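PDB 4LKS: glycosyl hydrolase, family 31/fibronectin type III domain protein from Clostridium perfringens, which binds galactose through a family 32 carbohydrate-binding module, probably helping to bring the parent family 31 glycoside hydrolase to galactose-bearing glycans. Local coordinates for residues R88-T93 with T148-T152; W106-R110 with I131-I136. One frame throughout, in Å; residues are numbered along the deposited sequence.

How the contacts relate
Both contacts belong to one beta-sandwich module of the F5/8 type C family, and they sit on opposite sides of the chain's centre. Contact 1 joins loops and the strand ends beside them at the galactose-binding end and supplies Asn89 to the sugar pocket, which His53, Tyr56, Arg84 and Tyr156 complete. Contact 2 joins the edge strands 107-113 and 129-138 of the two sheets, away from the sugar. The centres of contact 1 and contact 2 are 24 Å apart; the nearest atoms of contact 1 and contact 2 are about 7 Å apart and do not touch. In sequence, both segments of contact 2 fall between those of contact 1. The bound calcium ion lies about 13 Å from the side chain of His91 in contact 1.

Contact 1. Residues R88-T93 with T148-T152; sequences RNGHVT and TLGDT. With GAL (beta-D-galactopyranose), chain D.
Arg88 and Asn89 hold Asp151 by its two carboxylate oxygens. In the salt bridge Arg88 NH2 donates to Asp151 OD1 (3.0 Å, 169°), with OD1 close to the guanidinium plane and met on its anti side. Asn89 ND2 gives an equally straight bond to Asp151 OD2 (3.0 Å), reaching it from above the carboxylate plane, while Asn89 OD1 accepts Asp151 N from above its own carbonyl plane. A water accepts from Arg88 NE and donates to Asn89 OD1. The Arg88 chain bends at chi2 (99°) and lays its guanidinium over the backbone of Gly150, whose O lies 3.4 Å from Arg88 CZ.

The contact borders the galactose site of the beta-sandwich and supplies Asn89 to it: Asn89 ND2 also donates to GAL O4 (3.0 Å) and, weakly, to GAL O5. Asp151 is thus a second-shell residue that helps fix the rotation of the sugar-binding amide.

Backbone bonds run alongside. Gly90 N, in the type II turn Arg88 to His91, donates to Leu149 O (2.8 Å), and Leu149 N to His91 O (2.8 Å); beyond them Val92 and Thr148 form an antiparallel non-hydrogen-bonded pair.

The closest apolar side-chain contact is Thr93 CG2 against Leu149 CG (3.6 Å), the side chains crossing at about a right angle. The His91 ring, with Arg88 CA over one face, bonds outside the segments, ND1 with Leu123 N and NE2 with Arg84 O.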
ATOM      1  N   ARG A  88      -5.093 -14.539   1.837  1.00 19.92           N
ATOM      2  CA  ARG A  88      -4.935 -13.862   0.557  1.00 19.97           C
ATOM      3  C   ARG A  88      -5.979 -12.775   0.370  1.00 16.72           C
ATOM      4  O   ARG A  88      -5.939 -12.025  -0.614  1.00 19.58           O
ATOM      5  CB  ARG A  88      -5.043 -14.866  -0.583  1.00 23.64           C
ATOM      6  CG  ARG A  88      -6.304 -15.736  -0.549  1.00 32.20           C
ATOM      7  CD  ARG A  88      -7.405 -15.230  -1.483  1.00 29.81           C
ATOM      8  NE  ARG A  88      -8.625 -16.034  -1.362  1.00 34.99           N
ATOM      9  CZ  ARG A  88      -9.089 -16.853  -2.305  1.00 42.97           C
ATOM     10  NH1 ARG A  88      -8.449 -16.980  -3.459  1.00 43.33           N
ATOM     11  NH2 ARG A  88     -10.204 -17.541  -2.096  1.00 43.95           N
ATOM     12  N   ASN A  89      -6.917 -12.686   1.307  1.00 15.86           N
ATOM     13  CA  ASN A  89      -8.021 -11.757   1.146  1.00 16.94           C
ATOM     14  C   ASN A  89      -7.569 -10.303   1.113  1.00 13.69           C
ATOM     15  O   ASN A  89      -7.120  -9.740   2.123  1.00 13.62           O
ATOM     16  CB  ASN A  89      -9.101 -11.984   2.203  1.00 13.62           C
ATOM     17  CG  ASN A  89     -10.060 -13.092   1.826  1.00 26.28           C
ATOM     18  OD1 ASN A  89      -9.879 -13.766   0.813  1.00 22.47           O
ATOM     19  ND2 ASN A  89     -11.080 -13.299   2.652  1.00 22.70           N
ATOM     20  N   GLY A  90      -7.689  -9.715  -0.077  1.00 12.83           N
ATOM     21  CA  GLY A  90      -7.331  -8.328  -0.291  1.00 11.31           C
ATOM     22  C   GLY A  90      -5.954  -8.122  -0.887  1.00 12.15           C
ATOM     23  O   GLY A  90      -5.552  -6.980  -1.043  1.00 11.59           O
ATOM     24  N   HIS A  91      -5.236  -9.198  -1.217  1.00 11.91           N
ATOM     25  CA  HIS A  91      -3.926  -9.071  -1.873  1.00 11.03           C
ATOM     26  C   HIS A  91      -4.028  -8.193  -3.116  1.00 11.65           C
ATOM     27  O   HIS A  91      -4.818  -8.476  -4.022  1.00 13.11           O
ATOM     28  CB  HIS A  91      -3.373 -10.437  -2.271  1.00 10.40           C
ATOM     29  CG  HIS A  91      -2.732 -11.189  -1.146  1.00 12.22           C
ATOM     30  ND1 HIS A  91      -1.862 -12.234  -1.362  1.00 17.33           N
ATOM     31  CD2 HIS A  91      -2.811 -11.032   0.197  1.00 11.35           C
ATOM     32  CE1 HIS A  91      -1.431 -12.694  -0.200  1.00 17.07           C
ATOM     33  NE2 HIS A  91      -1.993 -11.983   0.761  1.00 15.55           N
ATOM     34  N   VAL A  92      -3.240  -7.126  -3.167  1.00  9.99           N
ATOM     35  CA  VAL A  92      -3.323  -6.175  -4.274  1.00  8.89           C
ATOM     36  C   VAL A  92      -2.481  -6.656  -5.454  1.00 12.48           C
ATOM     37  O   VAL A  92      -1.296  -6.976  -5.298  1.00 10.77           O
ATOM     38  CB  VAL A  92      -2.856  -4.780  -3.830  1.00  8.75           C
ATOM     39  CG1 VAL A  92      -2.798  -3.838  -5.021  1.00 10.69           C
ATOM     40  CG2 VAL A  92      -3.793  -4.235  -2.734  1.00  9.59           C
ATOM     41  N   THR A  93      -3.086  -6.721  -6.641  1.00 11.03           N
ATOM     42  CA  THR A  93      -2.350  -7.189  -7.821  1.00 10.12           C
ATOM     43  C   THR A  93      -2.131  -6.109  -8.884  1.00 10.05           C
ATOM     44  O   THR A  93      -1.266  -6.258  -9.744  1.00 11.28           O
ATOM     45  CB  THR A  93      -3.006  -8.439  -8.470  1.00 12.13           C
ATOM     46  OG1 THR A  93      -4.184  -8.045  -9.186  1.00 14.81           O
ATOM     47  CG2 THR A  93      -3.376  -9.466  -7.410  1.00 11.56           C
ATOM     48  N   THR A 148      -7.536  -6.887  -7.078  1.00 12.12           N
ATOM     49  CA  THR A 148      -7.154  -7.596  -5.865  1.00 10.93           C
ATOM     50  C   THR A 148      -7.614  -9.051  -5.909  1.00 12.76           C
ATOM     51  O   THR A 148      -8.461  -9.421  -6.743  1.00 13.63           O
ATOM     52  CB  THR A 148      -7.803  -6.981  -4.619  1.00 12.56           C
ATOM     53  OG1 THR A 148      -9.224  -7.063  -4.763  1.00 12.93           O
ATOM     54  CG2 THR A 148      -7.415  -5.518  -4.438  1.00 11.93           C
ATOM     55  N   LEU A 149      -7.076  -9.854  -4.995  1.00 12.29           N
ATOM     56  CA  LEU A 149      -7.478 -11.251  -4.835  1.00 13.40           C
ATOM     57  C   LEU A 149      -8.302 -11.417  -3.569  1.00 17.39           C
ATOM     58  O   LEU A 149      -8.262 -10.577  -2.668  1.00 18.96           O
ATOM     59  CB  LEU A 149      -6.256 -12.152  -4.758  1.00 16.58           C
ATOM     60  CG  LEU A 149      -5.288 -12.085  -5.932  1.00 16.90           C
ATOM     61  CD1 LEU A 149      -4.077 -12.953  -5.678  1.00 24.46           C
ATOM     62  CD2 LEU A 149      -5.958 -12.467  -7.238  1.00 22.98           C
ATOM     63  N   GLY A 150      -9.056 -12.507  -3.495  1.00 15.51           N
ATOM     64  CA  GLY A 150      -9.848 -12.774  -2.308  1.00 18.23           C
ATOM     65  C   GLY A 150     -10.856 -13.870  -2.584  1.00 22.29           C
ATOM     66  O   GLY A 150     -10.942 -14.356  -3.713  1.00 20.72           O
ATOM     67  N   ASP A 151     -11.610 -14.256  -1.557  1.00 23.15           N
ATOM     68  CA  ASP A 151     -12.696 -15.221  -1.736  1.00 24.26           C
ATOM     69  C   ASP A 151     -13.608 -14.736  -2.850  1.00 32.12           C
ATOM     70  O   ASP A 151     -14.140 -15.527  -3.628  1.00 26.49           O
ATOM     71  CB  ASP A 151     -13.470 -15.406  -0.436  1.00 22.82           C
ATOM     72  CG  ASP A 151     -12.636 -16.061   0.636  1.00 24.33           C
ATOM     73  OD1 ASP A 151     -11.853 -16.973   0.293  1.00 28.77           O
ATOM     74  OD2 ASP A 151     -12.758 -15.661   1.816  1.00 26.00           O
ATOM     75  N   THR A 152     -13.771 -13.420  -2.921  1.00 22.62           N
ATOM     76  CA  THR A 152     -14.247 -12.780  -4.133  1.00 21.00           C
ATOM     77  C   THR A 152     -13.104 -11.894  -4.617  1.00 20.71           C
ATOM     78  O   THR A 152     -12.550 -11.121  -3.833  1.00 17.74           O
ATOM     79  CB  THR A 152     -15.485 -11.917  -3.877  1.00 26.93           C
ATOM     80  OG1 THR A 152     -16.489 -12.701  -3.216  1.00 30.77           O
ATOM     81  CG2 THR A 152     -16.043 -11.399  -5.191  1.00 25.43           C
TER
HETATM   82  C1  GAL D 202     -12.873 -13.023   5.899  1.00 39.53           C
HETATM   83  C2  GAL D 202     -11.652 -12.238   6.416  1.00 29.99           C
HETATM   84  C3  GAL D 202     -11.924 -10.741   6.382  1.00 25.64           C
HETATM   85  C4  GAL D 202     -12.308 -10.328   4.952  1.00 21.98           C
HETATM   86  C5  GAL D 202     -13.512 -11.138   4.516  1.00 23.07           C
HETATM   87  C6  GAL D 202     -13.923 -10.895   3.062  1.00 27.58           C
HETATM   88  O1  GAL D 202     -12.587 -14.392   5.813  1.00 43.90           O
HETATM   89  O2  GAL D 202     -11.311 -12.578   7.765  1.00 29.57           O
HETATM   90  O3  GAL D 202     -10.755 -10.014   6.752  1.00 20.30           O
HETATM   91  O4  GAL D 202     -11.228 -10.604   4.062  1.00 19.41           O
HETATM   92  O5  GAL D 202     -13.235 -12.557   4.599  1.00 26.40           O
HETATM   93  O6  GAL D 202     -15.095 -11.629   2.725  1.00 31.63           O
HETATM   94  O   HOH W   1      -9.529 -16.831   1.254  1.00 43.43           O

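Contact 2. Residues W106-R110 with I131-I136; sequences WTEVR and IRFNTI
Arg110 reaches from strand 107-113 to Arg132 and Ile131 of strand 129-138, bridging the edges of the two sheets of the beta-sandwich. The segments 107-110 and 131-136 run at 136° to each other, 7.4 Å apart at their closest. Arg110 follows Val109 in a classic beta bulge, both residues facing Ile97 of the neighbouring strand, and this turns the two side chains alike toward the opposite sheet.

From CB the Arg110 chain runs extended through CG, with chi2 at 167°, to CD, which lies 3.4 Å from Arg132 O, 3.9 Å from Ile131 CG2 and 4.1 Å from Phe133 CB. A bend at chi3 (-69°) then turns the guanidinium so that its edge faces the backbone of segment 131-136.

Beside it, Val109 divides its two methyls between neighbours. CG1 presses on Phe133 CB (3.5 Å) and comes obliquely to the ring, while CG2 meets Ile136 CD1 tip to tip (4.0 Å). The Ile136 and Thr107 side chains slide past each other in opposite directions, Ile136 CD1 lying 3.9 Å from Thr107 CG2. At the tip of Arg110, NH1 donates to Arg132 O (2.8 Å), with the acceptor in the guanidinium plane and the donor in the carbonyl plane.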
ATOM      1  N   TRP A 106      -2.416  16.348  -6.728  1.00 12.52           N
ATOM      2  CA  TRP A 106      -1.674  15.116  -6.900  1.00  9.78           C
ATOM      3  C   TRP A 106      -0.940  15.002  -8.225  1.00 10.19           C
ATOM      4  O   TRP A 106      -1.416  15.445  -9.274  1.00 11.57           O
ATOM      5  CB  TRP A 106      -2.634  13.929  -6.780  1.00  9.23           C
ATOM      6  CG  TRP A 106      -3.358  13.888  -5.476  1.00 10.44           C
ATOM      7  CD1 TRP A 106      -4.588  14.415  -5.198  1.00 11.41           C
ATOM      8  CD2 TRP A 106      -2.897  13.295  -4.256  1.00  9.76           C
ATOM      9  NE1 TRP A 106      -4.918  14.187  -3.892  1.00 13.14           N
ATOM     10  CE2 TRP A 106      -3.895  13.501  -3.287  1.00  9.91           C
ATOM     11  CE3 TRP A 106      -1.731  12.612  -3.887  1.00 10.10           C
ATOM     12  CZ2 TRP A 106      -3.765  13.050  -1.972  1.00 11.56           C
ATOM     13  CZ3 TRP A 106      -1.606  12.165  -2.588  1.00 11.69           C
ATOM     14  CH2 TRP A 106      -2.614  12.382  -1.648  1.00 10.87           C
ATOM     15  N   THR A 107       0.214  14.360  -8.164  1.00 11.06           N
ATOM     16  CA  THR A 107       0.954  13.952  -9.331  1.00  8.98           C
ATOM     17  C   THR A 107       0.802  12.451  -9.447  1.00  9.24           C
ATOM     18  O   THR A 107       1.056  11.723  -8.475  1.00 10.02           O
ATOM     19  CB  THR A 107       2.446  14.267  -9.170  1.00 10.18           C
ATOM     20  OG1 THR A 107       2.619  15.678  -8.964  1.00 12.39           O
ATOM     21  CG2 THR A 107       3.222  13.822 -10.401  1.00 12.48           C
ATOM     22  N   GLU A 108       0.378  11.978 -10.619  1.00 11.06           N
ATOM     23  CA  GLU A 108       0.350  10.545 -10.878  1.00  9.44           C
ATOM     24  C   GLU A 108       1.777  10.085 -11.108  1.00 10.67           C
ATOM     25  O   GLU A 108       2.457  10.534 -12.038  1.00 14.12           O
ATOM     26  CB  GLU A 108      -0.522  10.195 -12.089  1.00 11.79           C
ATOM     27  CG  GLU A 108      -0.698   8.689 -12.239  1.00 16.17           C
ATOM     28  CD  GLU A 108      -1.702   8.295 -13.302  1.00 29.05           C
ATOM     29  OE1 GLU A 108      -2.781   8.917 -13.372  1.00 23.45           O
ATOM     30  OE2 GLU A 108      -1.415   7.346 -14.058  1.00 32.90           O
ATOM     31  N   VAL A 109       2.232   9.188 -10.246  1.00  9.83           N
ATOM     32  CA  VAL A 109       3.615   8.736 -10.297  1.00 10.50           C
ATOM     33  C   VAL A 109       3.763   7.510 -11.207  1.00 10.18           C
ATOM     34  O   VAL A 109       4.601   7.498 -12.116  1.00 11.51           O
ATOM     35  CB  VAL A 109       4.138   8.440  -8.882  1.00 11.03           C
ATOM     36  CG1 VAL A 109       5.515   7.839  -8.949  1.00 11.42           C
ATOM     37  CG2 VAL A 109       4.145   9.723  -8.032  1.00 11.87           C
ATOM     38  N   ARG A 110       2.938   6.488 -10.975  1.00  9.67           N
ATOM     39  CA  ARG A 110       2.992   5.279 -11.784  1.00  9.82           C
ATOM     40  C   ARG A 110       1.822   4.362 -11.483  1.00  9.78           C
ATOM     41  O   ARG A 110       1.111   4.524 -10.481  1.00 11.45           O
ATOM     42  CB  ARG A 110       4.293   4.498 -11.559  1.00 11.10           C
ATOM     43  CG  ARG A 110       4.368   3.784 -10.212  1.00  9.44           C
ATOM     44  CD  ARG A 110       5.527   2.796 -10.188  1.00 11.63           C
ATOM     45  NE  ARG A 110       5.242   1.681 -11.083  1.00 12.09           N
ATOM     46  CZ  ARG A 110       6.112   0.742 -11.430  1.00 17.56           C
ATOM     47  NH1 ARG A 110       7.356   0.771 -10.974  1.00 18.91           N
ATOM     48  NH2 ARG A 110       5.727  -0.230 -12.249  1.00 15.06           N
ATOM     49  N   ILE A 131       8.281  -1.599  -5.074  1.00  8.93           N
ATOM     50  CA  ILE A 131       7.740  -0.772  -6.152  1.00  9.25           C
ATOM     51  C   ILE A 131       8.609   0.475  -6.259  1.00  8.92           C
ATOM     52  O   ILE A 131       8.583   1.326  -5.367  1.00  9.13           O
ATOM     53  CB  ILE A 131       6.275  -0.365  -5.852  1.00  6.78           C
ATOM     54  CG1 ILE A 131       5.377  -1.608  -5.743  1.00  8.62           C
ATOM     55  CG2 ILE A 131       5.756   0.593  -6.926  1.00 10.07           C
ATOM     56  CD1 ILE A 131       4.000  -1.324  -5.188  1.00  9.19           C
ATOM     57  N   ARG A 132       9.387   0.580  -7.338  1.00  9.92           N
ATOM     58  CA  ARG A 132      10.265   1.732  -7.523  1.00  9.04           C
ATOM     59  C   ARG A 132       9.613   2.777  -8.410  1.00  9.48           C
ATOM     60  O   ARG A 132       8.732   2.480  -9.218  1.00 10.85           O
ATOM     61  CB  ARG A 132      11.623   1.312  -8.102  1.00 13.63           C
ATOM     62  CG  ARG A 132      11.569   0.837  -9.542  1.00 19.58           C
ATOM     63  CD  ARG A 132      12.905   0.245  -9.997  1.00 24.54           C
ATOM     64  NE  ARG A 132      13.936   1.260 -10.202  1.00 24.33           N
ATOM     65  CZ  ARG A 132      14.187   1.849 -11.369  1.00 26.34           C
ATOM     66  NH1 ARG A 132      13.479   1.524 -12.447  1.00 21.28           N
ATOM     67  NH2 ARG A 132      15.151   2.760 -11.465  1.00 25.72           N
ATOM     68  N   PHE A 133      10.055   4.016  -8.244  1.00  9.61           N
ATOM     69  CA  PHE A 133       9.603   5.095  -9.110  1.00  9.89           C
ATOM     70  C   PHE A 133      10.611   6.237  -9.113  1.00  8.96           C
ATOM     71  O   PHE A 133      11.449   6.346  -8.205  1.00 10.75           O
ATOM     72  CB  PHE A 133       8.198   5.572  -8.705  1.00 10.34           C
ATOM     73  CG  PHE A 133       8.021   5.791  -7.225  1.00  9.09           C
ATOM     74  CD1 PHE A 133       8.362   7.005  -6.644  1.00  8.57           C
ATOM     75  CD2 PHE A 133       7.487   4.793  -6.420  1.00  8.36           C
ATOM     76  CE1 PHE A 133       8.184   7.222  -5.280  1.00  8.22           C
ATOM     77  CE2 PHE A 133       7.313   4.991  -5.055  1.00  9.70           C
ATOM     78  CZ  PHE A 133       7.662   6.211  -4.481  1.00  9.15           C
ATOM     79  N   ASN A 134      10.549   7.065 -10.149  1.00 11.65           N
ATOM     80  CA  ASN A 134      11.471   8.178 -10.271  1.00 10.08           C
ATOM     81  C   ASN A 134      11.302   9.119  -9.099  1.00  9.15           C
ATOM     82  O   ASN A 134      10.180   9.447  -8.708  1.00 10.19           O
ATOM     83  CB  ASN A 134      11.291   8.902 -11.602  1.00 11.43           C
ATOM     84  CG  ASN A 134      11.807   8.086 -12.769  1.00 15.09           C
ATOM     85  OD1 ASN A 134      12.400   7.020 -12.577  1.00 15.74           O
ATOM     86  ND2 ASN A 134      11.589   8.580 -13.984  1.00 16.95           N
ATOM     87  N   THR A 135      12.431   9.539  -8.540  1.00  9.11           N
ATOM     88  CA  THR A 135      12.444  10.312  -7.301  1.00  8.82           C
ATOM     89  C   THR A 135      11.519  11.518  -7.343  1.00  8.67           C
ATOM     90  O   THR A 135      11.612  12.363  -8.251  1.00 11.41           O
ATOM     91  CB  THR A 135      13.864  10.789  -6.964  1.00 11.47           C
ATOM     92  OG1 THR A 135      14.751   9.667  -7.012  1.00 14.12           O
ATOM     93  CG2 THR A 135      13.899  11.409  -5.566  1.00 11.11           C
ATOM     94  N   ILE A 136      10.615  11.581  -6.373  1.00  8.68           N
ATOM     95  CA  ILE A 136       9.646  12.669  -6.296  1.00  9.44           C
ATOM     96  C   ILE A 136       9.493  13.125  -4.847  1.00 10.01           C
ATOM     97  O   ILE A 136       9.371  12.320  -3.928  1.00  9.33           O
ATOM     98  CB  ILE A 136       8.289  12.263  -6.931  1.00  8.69           C
ATOM     99  CG1 ILE A 136       7.300  13.432  -6.918  1.00 10.42           C
ATOM    100  CG2 ILE A 136       7.708  11.015  -6.251  1.00 11.15           C
ATOM    101  CD1 ILE A 136       6.137  13.245  -7.901  1.00  9.79           C
TER